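Long-range contact in diguanylate cyclase/phosphodiesterase-domain containing protein (Thermotoga maritima MSB8, PDB 6KHU), which is a putative diguanylate cyclase whose GGDEF-type signature is degenerate, so that cyclase activity and a part in cyclic di-GMP signalling remain uncertain: residues Thr31-Glu43 with Ile93-Ile107. Residues are numbered along the deposited sequence; the frame is centred on the assembly and turned at random.
Sequences TIFFVKTKVSKNE and IKNHIESIGGIEYSI. With ZN (zinc ion), chain C.
Ile93 on helix 86-100 meets strand 30-37 first, its CD1 lying 4.2 Å from Phe33 CD2 in an oblique approach to the ring. Its other branch, CG2, faces Val35 CG2. His96 binds a zinc ion through NE2, with Glu57 as the other protein ligand; the Arg92 carbonyl holds its ND1. Ile97 brings CD1 close to Val35 CG1. The same methyl sits over the centre of the Tyr105 ring, 3.8 Å above its plane. After Gly101, with positive phi, the chain returns to the sheet. Ile103 CG2 then touches Val39 CG1. Glu104 O accepts the Lys38 N-H, with 2.8 Å between Lys38 N and Glu104 O.

From Tyr105 to Ile107 the pairing is antiparallel. It places edge strand 105-112 beside strand 30-37 in the mixed sheet of a nucleotide-cyclase-like alpha/beta fold, with helix 86-100 covering one face. Tyr105 and Thr37 form a non-hydrogen-bonded pair; the tyrosine CG stands between backbone N and carbonyl carbon (chi1 71°), which swings the ring under Ile97. Ser106 and Lys36 form the hydrogen-bonded pair, through Lys36 N to Ser106 O and Ser106 N to Lys36 O, each 3.0 Å. On the opposite face from Tyr105, Ser106 OG takes a bond of 2.7 Å from Lys38 NZ, carried there by an extended chain. The same ammonium also bonds the carbonyls of Val130 and Ala131. With an alanine in place of Ser106, the lysine ammonium would probably lose its hydroxyl partner and depend on those two carbonyls. Ile107 and Val35 form another non-hydrogen-bonded pair, and Ile107 CD1 lies 3.9 Å from Val35 CG2.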
ATOM      1  N   THR A  31       2.307  -8.347  -2.354  1.00 14.48           N
ATOM      2  CA  THR A  31       2.216  -7.174  -3.208  1.00 12.11           C
ATOM      3  C   THR A  31       2.231  -5.908  -2.369  1.00 13.34           C
ATOM      4  O   THR A  31       1.606  -5.851  -1.306  1.00 13.35           O
ATOM      5  CB  THR A  31       0.956  -7.253  -4.084  1.00 13.42           C
ATOM      6  OG1 THR A  31       1.060  -8.405  -4.936  1.00 12.32           O
ATOM      7  CG2 THR A  31       0.820  -6.014  -4.957  1.00 13.42           C
ATOM      8  N   ILE A  32       2.969  -4.907  -2.848  1.00 12.11           N
ATOM      9  CA  ILE A  32       3.064  -3.590  -2.228  1.00 11.42           C
ATOM     10  C   ILE A  32       2.258  -2.607  -3.067  1.00 13.48           C
ATOM     11  O   ILE A  32       2.417  -2.556  -4.293  1.00 12.36           O
ATOM     12  CB  ILE A  32       4.527  -3.118  -2.124  1.00 14.52           C
ATOM     13  CG1 ILE A  32       5.372  -4.129  -1.341  1.00 13.34           C
ATOM     14  CG2 ILE A  32       4.599  -1.743  -1.476  1.00 12.45           C
ATOM     15  CD1 ILE A  32       6.863  -3.852  -1.400  1.00 13.32           C
ATOM     16  N   PHE A  33       1.410  -1.818  -2.416  1.00 12.39           N
ATOM     17  CA  PHE A  33       0.653  -0.766  -3.078  1.00 12.57           C
ATOM     18  C   PHE A  33       1.075   0.574  -2.494  1.00 13.03           C
ATOM     19  O   PHE A  33       1.238   0.698  -1.273  1.00 14.09           O
ATOM     20  CB  PHE A  33      -0.886  -0.938  -2.902  1.00 11.94           C
ATOM     21  CG  PHE A  33      -1.448  -2.225  -3.458  1.00 13.90           C
ATOM     22  CD1 PHE A  33      -1.336  -3.409  -2.751  1.00 13.87           C
ATOM     23  CD2 PHE A  33      -2.131  -2.236  -4.662  1.00 15.55           C
ATOM     24  CE1 PHE A  33      -1.861  -4.582  -3.240  1.00 16.36           C
ATOM     25  CE2 PHE A  33      -2.653  -3.418  -5.163  1.00 18.43           C
ATOM     26  CZ  PHE A  33      -2.510  -4.596  -4.449  1.00 17.16           C
ATOM     27  N   PHE A  34       1.244   1.576  -3.366  1.00 11.46           N
ATOM     28  CA  PHE A  34       1.422   2.972  -2.966  1.00 12.97           C
ATOM     29  C   PHE A  34       0.237   3.801  -3.451  1.00 13.51           C
ATOM     30  O   PHE A  34      -0.184   3.671  -4.608  1.00 13.92           O
ATOM     31  CB  PHE A  34       2.704   3.573  -3.569  1.00 13.74           C
ATOM     32  CG  PHE A  34       3.937   3.385  -2.734  1.00 13.63           C
ATOM     33  CD1 PHE A  34       4.153   2.207  -2.033  1.00 12.98           C
ATOM     34  CD2 PHE A  34       4.903   4.396  -2.675  1.00 16.58           C
ATOM     35  CE1 PHE A  34       5.312   2.031  -1.268  1.00 10.52           C
ATOM     36  CE2 PHE A  34       6.061   4.235  -1.925  1.00 18.58           C
ATOM     37  CZ  PHE A  34       6.271   3.048  -1.216  1.00 14.73           C
ATOM     38  N   VAL A  35      -0.281   4.675  -2.584  1.00 13.79           N
ATOM     39  CA  VAL A  35      -1.316   5.640  -2.956  1.00 14.24           C
ATOM     40  C   VAL A  35      -0.859   7.027  -2.509  1.00 15.53           C
ATOM     41  O   VAL A  35      -0.642   7.259  -1.316  1.00 15.82           O
ATOM     42  CB  VAL A  35      -2.685   5.296  -2.339  1.00 16.05           C
ATOM     43  CG1 VAL A  35      -3.716   6.371  -2.696  1.00 17.87           C
ATOM     44  CG2 VAL A  35      -3.162   3.929  -2.816  1.00 17.87           C
ATOM     45  N   LYS A  36      -0.697   7.942  -3.459  1.00 16.37           N
ATOM     46  CA  LYS A  36      -0.359   9.326  -3.153  1.00 18.62           C
ATOM     47  C   LYS A  36      -1.573  10.207  -3.418  1.00 19.19           C
ATOM     48  O   LYS A  36      -2.143  10.165  -4.512  1.00 21.75           O
ATOM     49  CB  LYS A  36       0.833   9.812  -3.985  1.00 18.13           C
ATOM     50  CG  LYS A  36       1.162  11.287  -3.742  1.00 19.24           C
ATOM     51  CD  LYS A  36       2.540  11.670  -4.270  1.00 22.01           C
ATOM     52  CE  LYS A  36       2.746  13.176  -4.148  1.00 26.77           C
ATOM     53  NZ  LYS A  36       4.083  13.625  -4.628  1.00 31.43           N
ATOM     54  N   THR A  37      -1.969  10.988  -2.414  1.00 18.43           N
ATOM     55  CA  THR A  37      -3.065  11.936  -2.563  1.00 23.75           C
ATOM     56  C   THR A  37      -2.531  13.254  -3.090  1.00 27.24           C
ATOM     57  O   THR A  37      -1.492  13.749  -2.630  1.00 26.82           O
ATOM     58  CB  THR A  37      -3.786  12.187  -1.239  1.00 25.81           C
ATOM     59  OG1 THR A  37      -2.844  12.639  -0.256  1.00 29.87           O
ATOM     60  CG2 THR A  37      -4.439  10.928  -0.756  1.00 27.51           C
ATOM     61  N   LYS A  38      -3.252  13.823  -4.044  1.00 25.67           N
ATOM     62  CA  LYS A  38      -2.851  15.065  -4.695  1.00 33.92           C
ATOM     63  C   LYS A  38      -4.029  16.040  -4.623  1.00 34.77           C
ATOM     64  O   LYS A  38      -4.641  16.380  -5.635  1.00 40.13           O
ATOM     65  CB  LYS A  38      -2.395  14.799  -6.137  1.00 29.98           C
ATOM     66  CG  LYS A  38      -1.101  13.984  -6.208  1.00 28.87           C
ATOM     67  CD  LYS A  38      -0.821  13.419  -7.587  1.00 23.06           C
ATOM     68  CE  LYS A  38       0.602  12.857  -7.635  1.00 21.07           C
ATOM     69  NZ  LYS A  38       0.850  11.975  -8.823  1.00 20.29           N
ATOM     70  N   VAL A  39      -4.350  16.479  -3.407  1.00 43.93           N
ATOM     71  CA  VAL A  39      -5.468  17.380  -3.167  1.00 46.75           C
ATOM     72  C   VAL A  39      -4.953  18.656  -2.512  1.00 50.36           C
ATOM     73  O   VAL A  39      -3.810  18.735  -2.057  1.00 43.93           O
ATOM     74  CB  VAL A  39      -6.571  16.737  -2.304  1.00 42.50           C
ATOM     75  CG1 VAL A  39      -7.185  15.551  -3.037  1.00 39.99           C
ATOM     76  CG2 VAL A  39      -6.023  16.336  -0.936  1.00 40.19           C
ATOM     77  N   SER A  40      -5.832  19.658  -2.465  1.00 53.95           N
ATOM     78  CA  SER A  40      -5.506  20.943  -1.867  1.00 51.79           C
ATOM     79  C   SER A  40      -5.177  20.773  -0.388  1.00 56.32           C
ATOM     80  O   SER A  40      -5.551  19.786   0.252  1.00 54.20           O
ATOM     81  CB  SER A  40      -6.671  21.918  -2.033  1.00 55.41           C
ATOM     82  OG  SER A  40      -7.318  21.728  -3.281  1.00 61.41           O
ATOM     83  N   LYS A  41      -4.471  21.767   0.154  1.00 54.36           N
ATOM     84  CA  LYS A  41      -4.005  21.692   1.536  1.00 56.90           C
ATOM     85  C   LYS A  41      -5.158  21.465   2.508  1.00 58.62           C
ATOM     86  O   LYS A  41      -5.053  20.635   3.420  1.00 58.36           O
ATOM     87  CB  LYS A  41      -3.244  22.967   1.902  1.00 62.47           C
ATOM     88  CG  LYS A  41      -1.735  22.868   1.739  1.00 66.25           C
ATOM     89  CD  LYS A  41      -1.186  21.602   2.386  1.00 68.72           C
ATOM     90  CE  LYS A  41      -0.611  21.891   3.768  1.00 65.07           C
ATOM     91  NZ  LYS A  41       0.184  20.743   4.289  1.00 59.71           N
ATOM     92  N   ASN A  42      -6.268  22.178   2.324  1.00 56.08           N
ATOM     93  CA  ASN A  42      -7.363  22.159   3.285  1.00 55.67           C
ATOM     94  C   ASN A  42      -8.393  21.071   3.003  1.00 50.91           C
ATOM     95  O   ASN A  42      -9.469  21.079   3.608  1.00 52.81           O
ATOM     96  CB  ASN A  42      -8.040  23.532   3.341  1.00 62.19           C
ATOM     97  CG  ASN A  42      -7.335  24.487   4.297  1.00 66.20           C
ATOM     98  OD1 ASN A  42      -6.193  24.890   4.058  1.00 60.14           O
ATOM     99  ND2 ASN A  42      -8.011  24.842   5.392  1.00 66.89           N
ATOM    100  N   GLU A  43      -8.092  20.143   2.098  1.00 51.49           N
ATOM    101  CA  GLU A  43      -8.806  18.879   2.026  1.00 53.55           C
ATOM    102  C   GLU A  43      -7.897  17.683   2.272  1.00 51.13           C
ATOM    103  O   GLU A  43      -8.359  16.541   2.187  1.00 52.36           O
ATOM    104  CB  GLU A  43      -9.511  18.731   0.673  1.00 53.60           C
ATOM    105  CG  GLU A  43      -8.880  19.515  -0.459  1.00 57.21           C
ATOM    106  CD  GLU A  43      -9.691  19.420  -1.741  1.00 56.87           C
ATOM    107  OE1 GLU A  43     -10.937  19.353  -1.650  1.00 54.09           O
ATOM    108  OE2 GLU A  43      -9.083  19.404  -2.834  1.00 61.20           O
ATOM    109  N   ILE A  93      -9.520  -0.671  -4.556  1.00 13.66           N
ATOM    110  CA  ILE A  93      -9.100   0.593  -3.954  1.00 14.77           C
ATOM    111  C   ILE A  93      -9.610   1.766  -4.790  1.00 19.86           C
ATOM    112  O   ILE A  93     -10.170   2.739  -4.258  1.00 13.86           O
ATOM    113  CB  ILE A  93      -7.570   0.636  -3.786  1.00 14.26           C
ATOM    114  CG1 ILE A  93      -7.101  -0.451  -2.801  1.00 14.44           C
ATOM    115  CG2 ILE A  93      -7.130   2.038  -3.334  1.00 10.74           C
ATOM    116  CD1 ILE A  93      -5.638  -0.792  -2.930  1.00 16.60           C
ATOM    117  N   LYS A  94      -9.453   1.673  -6.120  1.00 13.67           N
ATOM    118  CA  LYS A  94      -9.899   2.753  -7.005  1.00 18.00           C
ATOM    119  C   LYS A  94     -11.408   2.961  -6.916  1.00 19.06           C
ATOM    120  O   LYS A  94     -11.877   4.103  -6.833  1.00 19.07           O
ATOM    121  CB  LYS A  94      -9.482   2.456  -8.451  1.00 17.82           C
ATOM    122  CG  LYS A  94      -7.951   2.466  -8.669  1.00 20.36           C
ATOM    123  CD  LYS A  94      -7.556   2.817 -10.111  1.00 30.58           C
ATOM    124  CE  LYS A  94      -7.877   1.676 -11.065  1.00 37.96           C
ATOM    125  NZ  LYS A  94      -7.243   1.862 -12.410  1.00 44.91           N
ATOM    126  N   ASN A  95     -12.174   1.864  -6.906  1.00 16.89           N
ATOM    127  CA  ASN A  95     -13.628   1.942  -6.763  1.00 21.11           C
ATOM    128  C   ASN A  95     -14.032   2.637  -5.468  1.00 19.58           C
ATOM    129  O   ASN A  95     -14.971   3.439  -5.457  1.00 22.13           O
ATOM    130  CB  ASN A  95     -14.244   0.544  -6.808  1.00 17.55           C
ATOM    131  CG  ASN A  95     -14.184  -0.081  -8.194  1.00 19.48           C
ATOM    132  OD1 ASN A  95     -13.831   0.579  -9.162  1.00 18.84           O
ATOM    133  ND2 ASN A  95     -14.544  -1.360  -8.285  1.00 19.95           N
ATOM    134  N   HIS A  96     -13.345   2.340  -4.363  1.00 17.47           N
ATOM    135  CA  HIS A  96     -13.676   3.022  -3.109  1.00 17.44           C
ATOM    136  C   HIS A  96     -13.358   4.508  -3.189  1.00 22.09           C
ATOM    137  O   HIS A  96     -14.150   5.344  -2.730  1.00 19.47           O
ATOM    138  CB  HIS A  96     -12.944   2.378  -1.936  1.00 17.36           C
ATOM    139  CG  HIS A  96     -13.560   1.089  -1.481  1.00 15.19           C
ATOM    140  ND1 HIS A  96     -13.516  -0.063  -2.239  1.00 14.45           N
ATOM    141  CD2 HIS A  96     -14.256   0.778  -0.362  1.00 16.14           C
ATOM    142  CE1 HIS A  96     -14.162  -1.028  -1.606  1.00 17.36           C
ATOM    143  NE2 HIS A  96     -14.620  -0.545  -0.462  1.00 16.99           N
ATOM    144  N   ILE A  97     -12.200   4.860  -3.753  1.00 18.63           N
ATOM    145  CA  ILE A  97     -11.874   6.272  -3.923  1.00 21.95           C
ATOM    146  C   ILE A  97     -12.859   6.926  -4.890  1.00 26.29           C
ATOM    147  O   ILE A  97     -13.267   8.077  -4.693  1.00 28.71           O
ATOM    148  CB  ILE A  97     -10.410   6.434  -4.378  1.00 24.08           C
ATOM    149  CG1 ILE A  97      -9.478   5.669  -3.434  1.00 20.33           C
ATOM    150  CG2 ILE A  97     -10.019   7.908  -4.418  1.00 23.02           C
ATOM    151  CD1 ILE A  97      -8.011   5.783  -3.778  1.00 21.80           C
ATOM    152  N   GLU A  98     -13.289   6.188  -5.924  1.00 23.64           N
ATOM    153  CA  GLU A  98     -14.304   6.708  -6.841  1.00 26.40           C
ATOM    154  C   GLU A  98     -15.619   6.956  -6.114  1.00 28.82           C
ATOM    155  O   GLU A  98     -16.249   8.008  -6.280  1.00 30.32           O
ATOM    156  CB  GLU A  98     -14.517   5.743  -8.015  1.00 27.30           C
ATOM    157  CG  GLU A  98     -15.627   6.177  -9.011  1.00 27.07           C
ATOM    158  CD  GLU A  98     -15.696   5.293 -10.264  1.00 28.85           C
ATOM    159  OE1 GLU A  98     -14.722   4.545 -10.524  1.00 30.59           O
ATOM    160  OE2 GLU A  98     -16.721   5.344 -10.991  1.00 24.34           O
ATOM    161  N   SER A  99     -16.046   5.994  -5.295  1.00 23.84           N
ATOM    162  CA  SER A  99     -17.275   6.149  -4.529  1.00 25.67           C
ATOM    163  C   SER A  99     -17.271   7.390  -3.651  1.00 29.34           C
ATOM    164  O   SER A  99     -18.347   7.879  -3.295  1.00 35.22           O
ATOM    165  CB  SER A  99     -17.511   4.915  -3.668  1.00 22.38           C
ATOM    166  OG  SER A  99     -18.348   3.996  -4.343  1.00 30.80           O
ATOM    167  N   ILE A 100     -16.099   7.907  -3.281  1.00 25.15           N
ATOM    168  CA  ILE A 100     -16.066   9.138  -2.501  1.00 26.11           C
ATOM    169  C   ILE A 100     -16.267  10.341  -3.401  1.00 32.58           C
ATOM    170  O   ILE A 100     -17.007  11.271  -3.059  1.00 29.97           O
ATOM    171  CB  ILE A 100     -14.748   9.254  -1.722  1.00 29.25           C
ATOM    172  CG1 ILE A 100     -14.574   8.068  -0.775  1.00 26.77           C
ATOM    173  CG2 ILE A 100     -14.702  10.580  -0.977  1.00 28.51           C
ATOM    174  CD1 ILE A 100     -13.232   8.039  -0.059  1.00 26.19           C
ATOM    175  N   GLY A 101     -15.606  10.348  -4.554  1.00 33.64           N
ATOM    176  CA  GLY A 101     -15.650  11.486  -5.448  1.00 34.31           C
ATOM    177  C   GLY A 101     -14.703  12.588  -5.032  1.00 26.15           C
ATOM    178  O   GLY A 101     -14.464  12.788  -3.840  1.00 29.93           O
ATOM    179  N   GLY A 102     -14.139  13.296  -6.009  1.00 35.55           N
ATOM    180  CA  GLY A 102     -13.405  14.520  -5.756  1.00 31.95           C
ATOM    181  C   GLY A 102     -12.035  14.376  -5.128  1.00 37.23           C
ATOM    182  O   GLY A 102     -11.491  15.380  -4.657  1.00 34.55           O
ATOM    183  N   ILE A 103     -11.457  13.175  -5.096  1.00 31.91           N
ATOM    184  CA  ILE A 103     -10.096  12.974  -4.595  1.00 34.61           C
ATOM    185  C   ILE A 103      -9.196  12.674  -5.784  1.00 29.13           C
ATOM    186  O   ILE A 103      -9.448  11.730  -6.544  1.00 31.18           O
ATOM    187  CB  ILE A 103     -10.017  11.842  -3.556  1.00 32.11           C
ATOM    188  CG1 ILE A 103     -10.923  12.126  -2.362  1.00 33.25           C
ATOM    189  CG2 ILE A 103      -8.593  11.674  -3.054  1.00 26.11           C
ATOM    190  CD1 ILE A 103     -10.882  11.018  -1.324  1.00 31.32           C
ATOM    191  N   GLU A 104      -8.158  13.484  -5.954  1.00 28.48           N
ATOM    192  CA  GLU A 104      -7.158  13.251  -6.987  1.00 32.47           C
ATOM    193  C   GLU A 104      -6.006  12.456  -6.382  1.00 25.43           C
ATOM    194  O   GLU A 104      -5.516  12.794  -5.299  1.00 24.68           O
ATOM    195  CB  GLU A 104      -6.655  14.576  -7.562  1.00 29.19           C
ATOM    196  CG  GLU A 104      -6.473  14.566  -9.069  1.00 41.96           C
ATOM    197  CD  GLU A 104      -7.763  14.268  -9.811  1.00 44.31           C
ATOM    198  OE1 GLU A 104      -7.737  13.464 -10.773  1.00 50.57           O
ATOM    199  OE2 GLU A 104      -8.807  14.842  -9.431  1.00 44.41           O
ATOM    200  N   TYR A 105      -5.572  11.411  -7.079  1.00 23.06           N
ATOM    201  CA  TYR A 105      -4.579  10.508  -6.511  1.00 25.55           C
ATOM    202  C   TYR A 105      -3.879   9.757  -7.632  1.00 23.10           C
ATOM    203  O   TYR A 105      -4.346   9.713  -8.773  1.00 23.94           O
ATOM    204  CB  TYR A 105      -5.227   9.512  -5.536  1.00 19.96           C
ATOM    205  CG  TYR A 105      -6.069   8.495  -6.269  1.00 23.95           C
ATOM    206  CD1 TYR A 105      -7.337   8.828  -6.750  1.00 25.22           C
ATOM    207  CD2 TYR A 105      -5.596   7.211  -6.502  1.00 20.20           C
ATOM    208  CE1 TYR A 105      -8.096   7.908  -7.443  1.00 24.49           C
ATOM    209  CE2 TYR A 105      -6.350   6.285  -7.185  1.00 26.00           C
ATOM    210  CZ  TYR A 105      -7.599   6.634  -7.650  1.00 23.42           C
ATOM    211  OH  TYR A 105      -8.346   5.704  -8.333  1.00 26.85           O
ATOM    212  N   SER A 106      -2.758   9.138  -7.274  1.00 19.29           N
ATOM    213  CA  SER A 106      -2.060   8.184  -8.125  1.00 19.03           C
ATOM    214  C   SER A 106      -1.859   6.896  -7.340  1.00 21.37           C
ATOM    215  O   SER A 106      -1.627   6.927  -6.126  1.00 21.04           O
ATOM    216  CB  SER A 106      -0.703   8.731  -8.590  1.00 19.44           C
ATOM    217  OG  SER A 106      -0.852   9.952  -9.297  1.00 23.28           O
ATOM    218  N   ILE A 107      -1.953   5.765  -8.028  1.00 19.65           N
ATOM    219  CA  ILE A 107      -1.822   4.470  -7.375  1.00 20.39           C
ATOM    220  C   ILE A 107      -0.880   3.619  -8.211  1.00 17.68           C
ATOM    221  O   ILE A 107      -0.852   3.719  -9.441  1.00 15.70           O
ATOM    222  CB  ILE A 107      -3.193   3.773  -7.195  1.00 17.39           C
ATOM    223  CG1 ILE A 107      -3.054   2.436  -6.455  1.00 16.36           C
ATOM    224  CG2 ILE A 107      -3.854   3.544  -8.536  1.00 17.21           C
ATOM    225  CD1 ILE A 107      -4.397   1.895  -5.921  1.00 14.18           C
TER
HETATM  226 ZN    ZN C 202     -15.563  -1.722   0.890  1.00 18.90          ZN